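Type III pantothenate kinase (Campylobacter jejuni, PDB 2NRH) probably catalyses the ATP-dependent phosphorylation of pantothenate, the first step of coenzyme A biosynthesis, working as a homodimer. Local coordinates at residues 93-98 with 110-115; 86-92 with 169-175; 4-10 with 38-44; 60-64 with 198-203. The protein carries 2 engineered substitutions. One frame throughout, in Å; residues are numbered along the deposited sequence.

Contact 1: residues 93-98 with 110-115. With SO4 (sulfate ion), chain D.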
loop_
_atom_site.group_PDB
_atom_site.type_symbol
_atom_site.label_atom_id
_atom_site.label_comp_id
_atom_site.label_asym_id
_atom_site.label_seq_id
_atom_site.Cartn_x
_atom_site.Cartn_y
_atom_site.Cartn_z
ATOM N N GLY B 93 3.524 8.302 9.031
ATOM C CA GLY B 93 4.991 8.204 9.084
ATOM C C GLY B 93 5.425 6.965 8.317
ATOM O O GLY B 93 4.999 6.750 7.176
ATOM N N SER B 94 6.239 6.142 8.976
ATOM C CA SER B 94 6.771 4.888 8.450
ATOM C C SER B 94 5.681 3.953 8.076
ATOM O O SER B 94 5.842 3.123 7.204
ATOM C CB SER B 94 7.542 4.152 9.533
ATOM O OG SER B 94 8.395 5.051 10.150
ATOM N N ALA B 95 4.615 4.038 8.846
ATOM C CA ALA B 95 3.383 3.330 8.598
ATOM C C ALA B 95 2.328 4.426 8.625
ATOM O O ALA B 95 2.573 5.518 9.133
ATOM C CB ALA B 95 3.134 2.296 9.719
ATOM N N ILE B 96 1.192 4.151 8.038
ATOM C CA ILE B 96 0.012 5.014 8.080
ATOM C C ILE B 96 -1.058 4.236 8.888
ATOM O O ILE B 96 -1.477 3.160 8.507
ATOM C CB ILE B 96 -0.445 5.347 6.636
ATOM C CG1 ILE B 96 0.592 6.281 5.991
ATOM C CG2 ILE B 96 -1.843 5.990 6.573
ATOM C CD1 ILE B 96 0.303 6.613 4.498
ATOM N N THR B 97 -1.402 4.743 10.062
ATOM C CA THR B 97 -2.495 4.143 10.853
ATOM C C THR B 97 -3.689 5.082 10.857
ATOM O O THR B 97 -3.528 6.285 10.961
ATOM C CB THR B 97 -2.046 3.836 12.268
ATOM O OG1 THR B 97 -1.655 5.067 12.901
ATOM C CG2 THR B 97 -0.864 2.874 12.197
ATOM N N ILE B 98 -4.872 4.518 10.634
ATOM C CA ILE B 98 -6.134 5.276 10.599
ATOM C C ILE B 98 -7.029 4.747 11.711
ATOM O O ILE B 98 -7.411 3.598 11.722
ATOM C CB ILE B 98 -6.829 5.158 9.210
ATOM C CG1 ILE B 98 -5.953 5.675 8.082
ATOM C CG2 ILE B 98 -8.088 6.021 9.152
ATOM C CD1 ILE B 98 -5.214 4.641 7.306
ATOM N N PHE B 110 -7.075 0.895 11.059
ATOM C CA PHE B 110 -6.318 0.073 10.109
ATOM C C PHE B 110 -5.020 0.695 9.668
ATOM O O PHE B 110 -4.755 1.867 9.944
ATOM C CB PHE B 110 -7.148 -0.325 8.896
ATOM C CG PHE B 110 -7.726 0.835 8.154
ATOM C CD1 PHE B 110 -7.113 1.284 6.966
ATOM C CD2 PHE B 110 -8.894 1.475 8.625
ATOM C CE1 PHE B 110 -7.641 2.381 6.262
ATOM C CE2 PHE B 110 -9.458 2.558 7.912
ATOM C CZ PHE B 110 -8.837 3.035 6.727
ATOM N N ILE B 111 -4.245 -0.115 8.949
ATOM C CA ILE B 111 -2.835 0.178 8.689
ATOM C C ILE B 111 -2.500 0.043 7.209
ATOM O O ILE B 111 -2.970 -0.880 6.436
ATOM C CB ILE B 111 -1.853 -0.736 9.561
ATOM C CG1 ILE B 111 -2.255 -0.733 11.028
ATOM C CG2 ILE B 111 -0.362 -0.363 9.364
ATOM C CD1 ILE B 111 -1.650 -1.869 11.773
ATOM N N LEU B 112 -1.665 0.963 6.808
ATOM C CA LEU B 112 -1.201 0.990 5.420
ATOM C C LEU B 112 0.316 1.093 5.418
ATOM O O LEU B 112 0.893 1.637 6.364
ATOM C CB LEU B 112 -1.821 2.250 4.806
ATOM C CG LEU B 112 -3.048 2.291 3.880
ATOM C CD1 LEU B 112 -3.962 1.215 4.109
ATOM C CD2 LEU B 112 -3.773 3.630 3.915
ATOM N N PRO B 113 0.982 0.697 4.331
ATOM C CA PRO B 113 2.407 1.119 4.385
ATOM C C PRO B 113 2.570 2.646 4.385
ATOM O O PRO B 113 1.707 3.377 3.833
ATOM C CB PRO B 113 3.028 0.519 3.083
ATOM C CG PRO B 113 2.052 -0.524 2.609
ATOM C CD PRO B 113 0.669 0.074 3.036
ATOM N N GLY B 114 3.623 3.119 5.046
ATOM C CA GLY B 114 4.124 4.468 4.838
ATOM C C GLY B 114 4.565 4.695 3.407
ATOM O O GLY B 114 4.879 3.750 2.681
ATOM N N ILE B 115 4.567 5.946 2.998
ATOM C CA ILE B 115 4.836 6.362 1.612
ATOM C C ILE B 115 6.218 5.954 1.099
ATOM O O ILE B 115 6.330 5.437 -0.045
ATOM C CB ILE B 115 4.597 7.905 1.440
ATOM C CG1 ILE B 115 3.123 8.230 1.687
ATOM C CG2 ILE B 115 5.011 8.407 0.048
ATOM C CD1 ILE B 115 2.841 9.707 1.570
HETATM S S SO4 D . 9.178 5.202 13.836
HETATM O O1 SO4 D . 8.200 5.953 13.049
HETATM O O2 SO4 D . 10.150 4.662 12.881
HETATM O O3 SO4 D . 9.846 6.110 14.759
HETATM O O4 SO4 D . 8.518 4.099 14.567
HETATM O O HOH W 1 3.682 8.171 5.234
#

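Contact 2: residues 86-92 with 169-175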
loop_
_atom_site.group_PDB
_atom_site.type_symbol
_atom_site.label_atom_id
_atom_site.label_comp_id
_atom_site.label_asym_id
_atom_site.label_seq_id
_atom_site.Cartn_x
_atom_site.Cartn_y
_atom_site.Cartn_z
ATOM N N ASP B 86 -14.343 12.766 18.982
ATOM C CA ASP B 86 -14.993 12.255 17.780
ATOM C C ASP B 86 -14.080 12.647 16.666
ATOM O O ASP B 86 -13.594 13.791 16.669
ATOM C CB ASP B 86 -16.331 12.945 17.513
ATOM C CG ASP B 86 -17.314 12.712 18.614
ATOM O OD1 ASP B 86 -17.930 11.619 18.600
ATOM O OD2 ASP B 86 -17.425 13.607 19.503
ATOM N N GLY B 87 -13.852 11.716 15.738
ATOM C CA GLY B 87 -13.006 11.976 14.598
ATOM C C GLY B 87 -12.190 10.796 14.071
ATOM O O GLY B 87 -12.189 9.686 14.635
ATOM N N VAL B 88 -11.509 11.044 12.959
ATOM C CA VAL B 88 -10.662 10.037 12.382
ATOM C C VAL B 88 -9.268 10.563 12.566
ATOM O O VAL B 88 -8.994 11.693 12.201
ATOM C CB VAL B 88 -10.993 9.735 10.922
ATOM C CG1 VAL B 88 -9.895 8.827 10.301
ATOM C CG2 VAL B 88 -12.333 9.058 10.859
ATOM N N VAL B 89 -8.429 9.733 13.213
ATOM C CA VAL B 89 -7.009 10.010 13.450
ATOM C C VAL B 89 -6.072 9.221 12.521
ATOM O O VAL B 89 -6.128 8.025 12.455
ATOM C CB VAL B 89 -6.628 9.830 14.904
ATOM C CG1 VAL B 89 -5.189 10.329 15.128
ATOM C CG2 VAL B 89 -7.576 10.610 15.797
ATOM N N VAL B 90 -5.229 9.964 11.797
ATOM C CA VAL B 90 -4.304 9.455 10.776
ATOM C C VAL B 90 -2.919 9.896 11.183
ATOM O O VAL B 90 -2.671 11.078 11.306
ATOM C CB VAL B 90 -4.674 9.962 9.346
ATOM C CG1 VAL B 90 -3.812 9.241 8.230
ATOM C CG2 VAL B 90 -6.158 9.679 9.040
ATOM N N ASP B 91 -2.044 8.933 11.480
ATOM C CA ASP B 91 -0.632 9.190 11.747
ATOM C C ASP B 91 0.130 8.621 10.551
ATOM O O ASP B 91 0.224 7.382 10.335
ATOM C CB ASP B 91 -0.183 8.512 13.027
ATOM C CG ASP B 91 1.207 8.941 13.473
ATOM O OD1 ASP B 91 1.836 9.802 12.820
ATOM O OD2 ASP B 91 1.686 8.415 14.531
ATOM N N ALA B 92 0.668 9.546 9.774
ATOM C CA ALA B 92 1.332 9.235 8.522
ATOM C C ALA B 92 2.872 9.411 8.669
ATOM O O ALA B 92 3.426 10.506 8.501
ATOM C CB ALA B 92 0.734 10.065 7.394
ATOM N N LYS B 169 -17.607 13.165 10.047
ATOM C CA LYS B 169 -16.545 13.058 11.061
ATOM C C LYS B 169 -15.362 13.950 10.694
ATOM O O LYS B 169 -14.935 13.941 9.557
ATOM C CB LYS B 169 -16.047 11.614 11.137
ATOM C CG LYS B 169 -16.600 10.773 12.242
ATOM C CD LYS B 169 -16.670 9.329 11.791
ATOM C CE LYS B 169 -16.941 8.455 12.996
ATOM N NZ LYS B 169 -16.218 9.089 14.183
ATOM N N LYS B 170 -14.812 14.671 11.660
ATOM C CA LYS B 170 -13.633 15.515 11.444
ATOM C C LYS B 170 -12.407 14.622 11.345
ATOM O O LYS B 170 -12.405 13.529 11.938
ATOM C CB LYS B 170 -13.422 16.517 12.610
ATOM C CG LYS B 170 -14.715 17.165 13.254
ATOM C CD LYS B 170 -15.011 18.609 12.740
ATOM C CE LYS B 170 -16.225 19.291 13.462
ATOM N NZ LYS B 170 -15.863 20.268 14.559
ATOM N N LEU B 171 -11.393 15.082 10.596
ATOM C CA LEU B 171 -10.102 14.411 10.458
ATOM C C LEU B 171 -9.031 15.151 11.188
ATOM O O LEU B 171 -8.956 16.375 11.105
ATOM C CB LEU B 171 -9.660 14.360 9.025
ATOM C CG LEU B 171 -10.184 13.234 8.175
ATOM C CD1 LEU B 171 -10.117 13.657 6.722
ATOM C CD2 LEU B 171 -9.330 12.058 8.437
ATOM N N TYR B 172 -8.196 14.397 11.905
ATOM C CA TYR B 172 -7.008 14.940 12.478
ATOM C C TYR B 172 -5.849 14.161 11.840
ATOM O O TYR B 172 -6.001 12.951 11.543
ATOM C CB TYR B 172 -7.076 14.803 13.986
ATOM C CG TYR B 172 -8.317 15.476 14.584
ATOM C CD1 TYR B 172 -8.233 16.762 15.104
ATOM C CD2 TYR B 172 -9.562 14.840 14.587
ATOM C CE1 TYR B 172 -9.292 17.364 15.631
ATOM C CE2 TYR B 172 -10.659 15.446 15.108
ATOM C CZ TYR B 172 -10.519 16.722 15.623
ATOM O OH TYR B 172 -11.580 17.385 16.179
ATOM N N PHE B 173 -4.741 14.869 11.585
ATOM C CA PHE B 173 -3.612 14.323 10.874
ATOM C C PHE B 173 -2.379 14.677 11.657
ATOM O O PHE B 173 -2.343 15.734 12.292
ATOM C CB PHE B 173 -3.462 14.928 9.462
ATOM C CG PHE B 173 -4.214 14.200 8.402
ATOM C CD1 PHE B 173 -3.646 13.114 7.746
ATOM C CD2 PHE B 173 -5.487 14.607 8.045
ATOM C CE1 PHE B 173 -4.367 12.410 6.745
ATOM C CE2 PHE B 173 -6.190 13.933 7.068
ATOM C CZ PHE B 173 -5.618 12.819 6.405
ATOM N N THR B 174 -1.386 13.781 11.616
ATOM C CA THR B 174 -0.102 14.000 12.318
ATOM C C THR B 174 0.963 13.194 11.619
ATOM O O THR B 174 0.664 12.454 10.672
ATOM C CB THR B 174 -0.166 13.696 13.897
ATOM O OG1 THR B 174 1.007 14.195 14.553
ATOM C CG2 THR B 174 -0.363 12.216 14.227
ATOM N N GLY B 175 2.205 13.373 12.031
ATOM C CA GLY B 175 3.295 12.612 11.416
ATOM C C GLY B 175 3.963 13.333 10.250
ATOM O O GLY B 175 3.413 14.315 9.724
#

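Contact 3: residues 4-10 with 38-44. With SO4 (sulfate ion), chain D.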
loop_
_atom_site.group_PDB
_atom_site.type_symbol
_atom_site.label_atom_id
_atom_site.label_comp_id
_atom_site.label_asym_id
_atom_site.label_seq_id
_atom_site.Cartn_x
_atom_site.Cartn_y
_atom_site.Cartn_z
ATOM N N LEU B 4 9.931 17.714 29.973
ATOM C CA LEU B 4 10.530 16.926 28.910
ATOM C C LEU B 4 9.695 15.660 28.622
ATOM O O LEU B 4 9.580 14.778 29.468
ATOM C CB LEU B 4 11.990 16.586 29.242
ATOM C CG LEU B 4 12.853 16.032 28.087
ATOM C CD1 LEU B 4 12.414 16.503 26.696
ATOM C CD2 LEU B 4 14.345 16.341 28.272
ATOM N N LEU B 5 9.117 15.596 27.425
ATOM C CA LEU B 5 8.364 14.427 26.979
ATOM C C LEU B 5 9.104 13.676 25.883
ATOM O O LEU B 5 9.756 14.288 25.059
ATOM C CB LEU B 5 6.978 14.847 26.473
ATOM C CG LEU B 5 6.112 15.646 27.450
ATOM C CD1 LEU B 5 4.853 16.219 26.771
ATOM C CD2 LEU B 5 5.734 14.790 28.666
ATOM N N CYS B 6 8.953 12.346 25.874
ATOM C CA CYS B 6 9.589 11.454 24.918
ATOM C C CYS B 6 8.595 10.440 24.318
ATOM O O CYS B 6 7.898 9.692 25.036
ATOM C CB CYS B 6 10.813 10.740 25.531
ATOM S SG CYS B 6 11.878 10.050 24.249
ATOM N N ASP B 7 8.522 10.434 22.988
ATOM C CA ASP B 7 7.701 9.481 22.228
ATOM C C ASP B 7 8.627 8.546 21.414
ATOM O O ASP B 7 9.184 8.938 20.373
ATOM C CB ASP B 7 6.683 10.270 21.384
ATOM C CG ASP B 7 6.238 9.541 20.140
ATOM O OD1 ASP B 7 6.022 8.336 20.215
ATOM O OD2 ASP B 7 6.080 10.169 19.062
ATOM N N ILE B 8 8.832 7.327 21.921
ATOM C CA ILE B 8 9.860 6.431 21.398
ATOM C C ILE B 8 9.327 5.363 20.413
ATOM O O ILE B 8 8.473 4.571 20.755
ATOM C CB ILE B 8 10.637 5.740 22.568
ATOM C CG1 ILE B 8 11.211 6.780 23.517
ATOM C CG2 ILE B 8 11.758 4.751 22.017
ATOM C CD1 ILE B 8 11.420 6.292 24.985
ATOM N N GLY B 9 9.846 5.365 19.191
ATOM C CA GLY B 9 9.455 4.442 18.156
ATOM C C GLY B 9 10.525 3.383 17.846
ATOM O O GLY B 9 11.544 3.253 18.543
ATOM N N ASN B 10 10.271 2.632 16.791
ATOM C CA ASN B 10 11.221 1.701 16.225
ATOM C C ASN B 10 12.407 2.309 15.472
ATOM O O ASN B 10 13.419 1.631 15.288
ATOM C CB ASN B 10 10.487 0.685 15.365
ATOM C CG ASN B 10 9.674 -0.297 16.218
ATOM O OD1 ASN B 10 10.205 -0.941 17.167
ATOM N ND2 ASN B 10 8.392 -0.422 15.904
ATOM N N ILE B 38 12.184 12.469 32.559
ATOM C CA ILE B 38 11.628 12.329 31.240
ATOM C C ILE B 38 10.402 11.407 31.274
ATOM O O ILE B 38 10.516 10.230 31.598
ATOM C CB ILE B 38 12.674 11.794 30.221
ATOM C CG1 ILE B 38 13.874 12.757 30.125
ATOM C CG2 ILE B 38 12.001 11.599 28.867
ATOM C CD1 ILE B 38 15.130 12.247 29.304
ATOM N N PHE B 39 9.247 11.958 30.915
ATOM C CA PHE B 39 8.019 11.181 30.688
ATOM C C PHE B 39 7.995 10.546 29.318
ATOM O O PHE B 39 8.374 11.167 28.341
ATOM C CB PHE B 39 6.821 12.086 30.904
ATOM C CG PHE B 39 6.811 12.688 32.287
ATOM C CD1 PHE B 39 6.325 11.936 33.389
ATOM C CD2 PHE B 39 7.361 13.950 32.522
ATOM C CE1 PHE B 39 6.330 12.458 34.706
ATOM C CE2 PHE B 39 7.366 14.481 33.843
ATOM C CZ PHE B 39 6.838 13.719 34.929
ATOM N N TYR B 40 7.606 9.285 29.219
ATOM C CA TYR B 40 7.707 8.654 27.935
ATOM C C TYR B 40 6.554 7.716 27.623
ATOM O O TYR B 40 5.864 7.258 28.529
ATOM C CB TYR B 40 9.061 7.953 27.805
ATOM C CG TYR B 40 9.176 6.643 28.526
ATOM C CD1 TYR B 40 8.908 5.450 27.863
ATOM C CD2 TYR B 40 9.565 6.580 29.885
ATOM C CE1 TYR B 40 9.018 4.205 28.513
ATOM C CE2 TYR B 40 9.681 5.340 30.546
ATOM C CZ TYR B 40 9.412 4.159 29.854
ATOM O OH TYR B 40 9.510 2.932 30.475
ATOM N N ILE B 41 6.363 7.456 26.329
ATOM C CA ILE B 41 5.725 6.225 25.804
ATOM C C ILE B 41 6.701 5.530 24.801
ATOM O O ILE B 41 7.567 6.156 24.173
ATOM C CB ILE B 41 4.405 6.523 25.137
ATOM C CG1 ILE B 41 4.610 7.353 23.859
ATOM C CG2 ILE B 41 3.437 7.219 26.126
ATOM C CD1 ILE B 41 3.334 7.663 23.145
ATOM N N ASN B 42 6.555 4.225 24.645
ATOM C CA ASN B 42 7.508 3.448 23.850
ATOM C C ASN B 42 6.809 2.271 23.167
ATOM O O ASN B 42 6.052 1.567 23.809
ATOM C CB ASN B 42 8.666 2.970 24.758
ATOM C CG ASN B 42 9.516 1.927 24.088
ATOM O OD1 ASN B 42 10.052 2.160 22.999
ATOM N ND2 ASN B 42 9.654 0.766 24.729
ATOM N N VAL B 43 7.049 2.102 21.861
ATOM C CA VAL B 43 6.582 0.923 21.109
ATOM C C VAL B 43 7.762 0.035 20.731
ATOM O O VAL B 43 7.603 -1.012 20.181
ATOM C CB VAL B 43 5.753 1.280 19.790
ATOM C CG1 VAL B 43 4.497 2.049 20.138
ATOM C CG2 VAL B 43 6.627 2.000 18.730
ATOM N N ASN B 44 8.956 0.471 21.039
ATOM C CA ASN B 44 10.111 -0.300 20.708
ATOM C C ASN B 44 10.354 -1.450 21.743
ATOM O O ASN B 44 10.741 -1.227 22.903
ATOM C CB ASN B 44 11.316 0.648 20.598
ATOM C CG ASN B 44 12.513 -0.010 20.000
ATOM O OD1 ASN B 44 12.783 -1.197 20.254
ATOM N ND2 ASN B 44 13.268 0.747 19.197
HETATM S S SO4 D . 9.178 5.202 13.836
HETATM O O1 SO4 D . 8.200 5.953 13.049
HETATM O O2 SO4 D . 10.150 4.662 12.881
HETATM O O3 SO4 D . 9.846 6.110 14.759
HETATM O O4 SO4 D . 8.518 4.099 14.567
HETATM O O HOH W 2 14.711 -0.030 17.037
#

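Contact 4: residues 60-64 with 198-203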
loop_
_atom_site.group_PDB
_atom_site.type_symbol
_atom_site.label_atom_id
_atom_site.label_comp_id
_atom_site.label_asym_id
_atom_site.label_seq_id
_atom_site.Cartn_x
_atom_site.Cartn_y
_atom_site.Cartn_z
ATOM N N LEU B 60 4.429 6.640 30.766
ATOM C CA LEU B 60 3.092 7.152 30.869
ATOM C C LEU B 60 2.047 6.132 30.459
ATOM O O LEU B 60 0.835 6.348 30.681
ATOM C CB LEU B 60 2.916 8.414 30.029
ATOM C CG LEU B 60 3.494 9.772 30.428
ATOM C CD1 LEU B 60 2.758 10.843 29.616
ATOM C CD2 LEU B 60 3.462 10.103 31.941
ATOM N N GLU B 61 2.496 5.059 29.797
ATOM C CA GLU B 61 1.541 4.085 29.247
ATOM C C GLU B 61 0.470 3.610 30.240
ATOM O O GLU B 61 -0.697 3.550 29.872
ATOM C CB GLU B 61 2.253 2.883 28.628
ATOM C CG GLU B 61 1.343 1.765 28.154
ATOM C CD GLU B 61 2.059 0.885 27.100
ATOM O OE1 GLU B 61 3.273 1.096 26.918
ATOM O OE2 GLU B 61 1.434 -0.023 26.494
ATOM N N PRO B 62 0.870 3.254 31.494
ATOM C CA PRO B 62 -0.126 2.755 32.479
ATOM C C PRO B 62 -1.237 3.735 32.825
ATOM O O PRO B 62 -2.273 3.298 33.313
ATOM C CB PRO B 62 0.727 2.436 33.737
ATOM C CG PRO B 62 2.180 2.212 33.156
ATOM C CD PRO B 62 2.246 3.249 32.053
ATOM N N TYR B 63 -1.044 5.026 32.568
ATOM C CA TYR B 63 -2.031 6.056 32.907
ATOM C C TYR B 63 -3.107 6.267 31.846
ATOM O O TYR B 63 -4.148 6.904 32.106
ATOM C CB TYR B 63 -1.328 7.374 33.241
ATOM C CG TYR B 63 -0.410 7.237 34.428
ATOM C CD1 TYR B 63 -0.898 7.428 35.723
ATOM C CD2 TYR B 63 0.943 6.870 34.276
ATOM C CE1 TYR B 63 -0.086 7.300 36.817
ATOM C CE2 TYR B 63 1.769 6.721 35.376
ATOM C CZ TYR B 63 1.238 6.950 36.650
ATOM O OH TYR B 63 2.018 6.813 37.794
ATOM N N PHE B 64 -2.868 5.719 30.651
ATOM C CA PHE B 64 -3.792 5.911 29.535
ATOM C C PHE B 64 -5.019 5.039 29.693
ATOM O O PHE B 64 -4.927 3.832 29.533
ATOM C CB PHE B 64 -3.091 5.611 28.190
ATOM C CG PHE B 64 -2.366 6.810 27.596
ATOM C CD1 PHE B 64 -3.047 7.736 26.812
ATOM C CD2 PHE B 64 -1.031 7.009 27.849
ATOM C CE1 PHE B 64 -2.402 8.823 26.307
ATOM C CE2 PHE B 64 -0.370 8.114 27.361
ATOM C CZ PHE B 64 -1.046 9.016 26.580
ATOM N N GLY B 198 -1.787 14.163 23.732
ATOM C CA GLY B 198 -2.225 13.023 24.545
ATOM C C GLY B 198 -1.385 12.840 25.792
ATOM O O GLY B 198 -1.924 12.720 26.914
ATOM N N MET B 199 -0.060 12.829 25.619
ATOM C CA MET B 199 0.868 12.798 26.770
ATOM C C MET B 199 0.695 13.999 27.738
ATOM O O MET B 199 0.733 13.838 28.953
ATOM C CB MET B 199 2.308 12.689 26.299
ATOM C CG MET B 199 2.610 11.475 25.371
ATOM S SD MET B 199 4.323 11.514 24.757
ATOM C CE MET B 199 5.090 11.107 26.222
ATOM N N LYS B 200 0.517 15.199 27.188
ATOM C CA LYS B 200 0.273 16.394 27.984
ATOM C C LYS B 200 -0.978 16.178 28.832
ATOM O O LYS B 200 -0.972 16.450 30.032
ATOM C CB LYS B 200 0.071 17.626 27.069
ATOM C CG LYS B 200 0.942 18.813 27.456
ATOM C CD LYS B 200 1.769 19.303 26.268
ATOM C CE LYS B 200 2.987 20.162 26.711
ATOM N NZ LYS B 200 3.433 21.170 25.649
ATOM N N LYS B 201 -2.039 15.674 28.193
ATOM C CA LYS B 201 -3.308 15.389 28.861
ATOM C C LYS B 201 -3.149 14.399 29.971
ATOM O O LYS B 201 -3.776 14.566 31.020
ATOM C CB LYS B 201 -4.380 14.916 27.884
ATOM C CG LYS B 201 -5.735 14.567 28.540
ATOM C CD LYS B 201 -6.873 14.323 27.515
ATOM C CE LYS B 201 -7.929 13.250 28.058
ATOM N NZ LYS B 201 -9.132 12.917 27.163
ATOM N N ILE B 202 -2.324 13.373 29.781
ATOM C CA ILE B 202 -2.131 12.400 30.874
ATOM C C ILE B 202 -1.579 13.047 32.143
ATOM O O ILE B 202 -1.946 12.656 33.263
ATOM C CB ILE B 202 -1.234 11.203 30.471
ATOM C CG1 ILE B 202 -2.061 10.157 29.714
ATOM C CG2 ILE B 202 -0.464 10.604 31.702
ATOM C CD1 ILE B 202 -3.450 9.976 30.175
ATOM N N ILE B 203 -0.703 14.027 31.943
ATOM C CA ILE B 203 0.008 14.679 33.023
ATOM C C ILE B 203 -0.904 15.655 33.734
ATOM O O ILE B 203 -0.821 15.796 34.948
ATOM C CB ILE B 203 1.285 15.347 32.519
ATOM C CG1 ILE B 203 2.315 14.272 32.198
ATOM C CG2 ILE B 203 1.923 16.207 33.589
ATOM C CD1 ILE B 203 3.162 14.542 30.996
#

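Contact 1: residues 93-98 with 110-115
Ile98 lies across Phe110 in the hairpin of strands 95-102 and 105-113, and its side chain is worth tracing outward. CB sits over one face of the Phe110 ring, 4.0 Å from the centroid and shifted toward the rim, a CH-pi contact. CG2 reaches past the rim on the CZ/CE2 side, 3.9 Å from Phe110 CZ. CG1 heads for the CE1 side, and at the tip Ile98 CD1 comes to 3.5 Å from Phe110 CE1 and also touches Leu112 CD2 at 3.8 Å. The ring can reach Ile98 because Phe110 CG stands between its own backbone N and carbonyl carbon (chi1 56°). On the same face of the sheet Ile96 CB rests 3.9 Å from Leu112 CB. Both pairs are antiparallel and hydrogen-bonded, with Ile98 N to Phe110 O at 2.7 Å. Leu161 of helix 146-165 and Tyr152 of the second subunit also meet Phe110, so this face serves both the core and the dimer.

Toward Gly114, the N-cap of helix 115-125, the pairing weakens: Gly114 N makes only a weak bond to Ser94 O, and a water joins Gly93 O to Ile115 N. Beyond, Ser94 OG donates to O1 of a sulfate, probably from the crystallisation liquor, at 3.0 Å. The chemistry changes along the hairpin, from hydrocarbon packing to a polar end that holds an anion, consistent with the predicted role of Ser94 in binding ATP.

Contact 2: residues 86-92 with 169-175
Val90 and Phe173 stand side by side on neighbouring parallel strands, and the valine uses both its methyls on the ring. Val90 CG1 comes within 3.5 Å of Phe173 CE1, while CG2 lies over one face of the ring and also reaches Leu171 CD2 at 4.0 Å. That same Leu171 methyl touches Val88 CG1, 3.8 Å away, so it bridges two valines. On the other face of the sheet the edge of the Tyr172 ring meets Gly87 CA and Val88 O. Further along, Asp91 OD1 approaches Thr174 CG2 at 3.6 Å and Gly175 CA at 3.5 Å. Thr174 gives Asp91 its methyl because OG1 is turned anti to the backbone N (chi1 -168°) and bonds to Asp191 O.

Five backbone bonds hold the register, from Val88 N to Lys170 O (2.8 Å) up to Ala92 N to Thr174 O, which is almost straight at 175°. In the next shell Ile162 of helix 146-165 covers Val90, Leu171 and Phe173 together, and Leu181 of helix 178-182 packs on Ala92 and Phe173. Gly175 O takes a hydrogen bond from Tyr190 OH, and Asp86 OD1 one from Asn103 N. Strand 87-92 is the middle strand of a mixed five-stranded sheet of order 3-2-1-4-5, the arrangement of the actin-like ATPase fold, and it delivers Asp91, the predicted potassium ligand, at its C-terminal end.

Contact 3: residues 4-10 with 38-44
Phe39 turns the edge of its ring toward Leu4 O, which lies near the ring plane 3.9 Å from Phe39 CD2, while Leu5 CD2 packs on Phe39 CB. The Tyr40 ring receives Ile8 CD1 at an oblique approach, 3.9 Å from Tyr40 CD1. At the other end two amides, Asn10 and Asn44, meet with their planes 54° apart. Asn44 ND2 donates to Gly9 O at 3.1 Å, with that oxygen close to the amide plane, and a water accepts from the same nitrogen while donating to Asn10 O. The rotation of the Asn44 amide is settled by a further bond, His46 N to OD1.

Between these flat groups the parallel strands 4-8 and 38-42 pair through backbone bonds, including Ile8 N to Ile41 O at 2.8 Å. Asn42, with CG anti to its backbone N (chi1 168°), folds back on its own chain: OD1 accepts from Asn44 N at 2.8 Å, an Asx turn, and ND2 gives to Asn44 O. Ile8 CG2 presses on that Asn42 oxygen at 3.3 Å.

Asn10 N bonds weakly to sulfate O4, 3.2 Å off. Residues 7-10 belong to the predicted ATP-binding run, which covers the end of strand 4-8 and the turn after it, so the hydrogen bond from Asn44 ND2 and its water bridge probably steady the backbone just where it meets this anion.

Contact 4: residues 60-64 with 198-203
Ile202, on the last helix of the chain (194-204), fits against Leu60, Tyr63 and Phe64, in and beside the short 3-10 turn 61-63. In this actin-like fold the C-terminal helix lies on a face of the first sheet, and here it also packs on the segment leaving that sheet's edge strand, 57-59.

The aliphatic contacts centre on two methyls. Leu60 CD1 meets Met199 CB and Ile202 CG2, each at 3.8 Å, and Ile203 CD1 at 4.0 Å, with the Leu60 and Ile202 side chains running antiparallel alongside one another. Ile202 CG2 also reaches Tyr63 CB at 3.7 Å. Phe39 and Ile41 of strand 38-42 back Leu60 from the sheet.

Between the two segments the contact is apolar; backbone bonds such as Tyr63 N to Leu60 O and Ile202 N to Gly198 O lie within each. Outside, Lys201 NZ bonds to Tyr82 O, and the Tyr82 ring stands edge-to-face with Phe64, tying in the loop after helix 75-81.

Aromatic contacts complete the set. The Phe64 ring has Met199 N at its edge, near its plane, and Gly198 O 3.8 Å from CZ. Over one face, directly above the ring centre, Ile202 CG1 makes a CH-pi contact, 3.5 Å from the centroid and 11° off the normal.

From the N terminus, contact 3 closes first, a short loop bringing strand 38-42 beside strand 4-8 in the first sheet. Contact 4 opens next at 60-64 and stays open until helix 194-204, spanning most of the remaining chain. Within it lies contact 2, pairing strands 87-92 and 171-174 of the second sheet, and within that the hairpin of contact 1; none cross. Contacts 1 and 2 lie on adjacent strands, probably bonded through Asp91 N and Thr97 O; contacts 3 and 4 are probably joined by a hydrogen bond, Leu60 N to Tyr40 O. The two groups do not touch, yet one sulfate lies between contacts 1 and 3, hydrogen-bonded by Ser94 and weakly by Asn10.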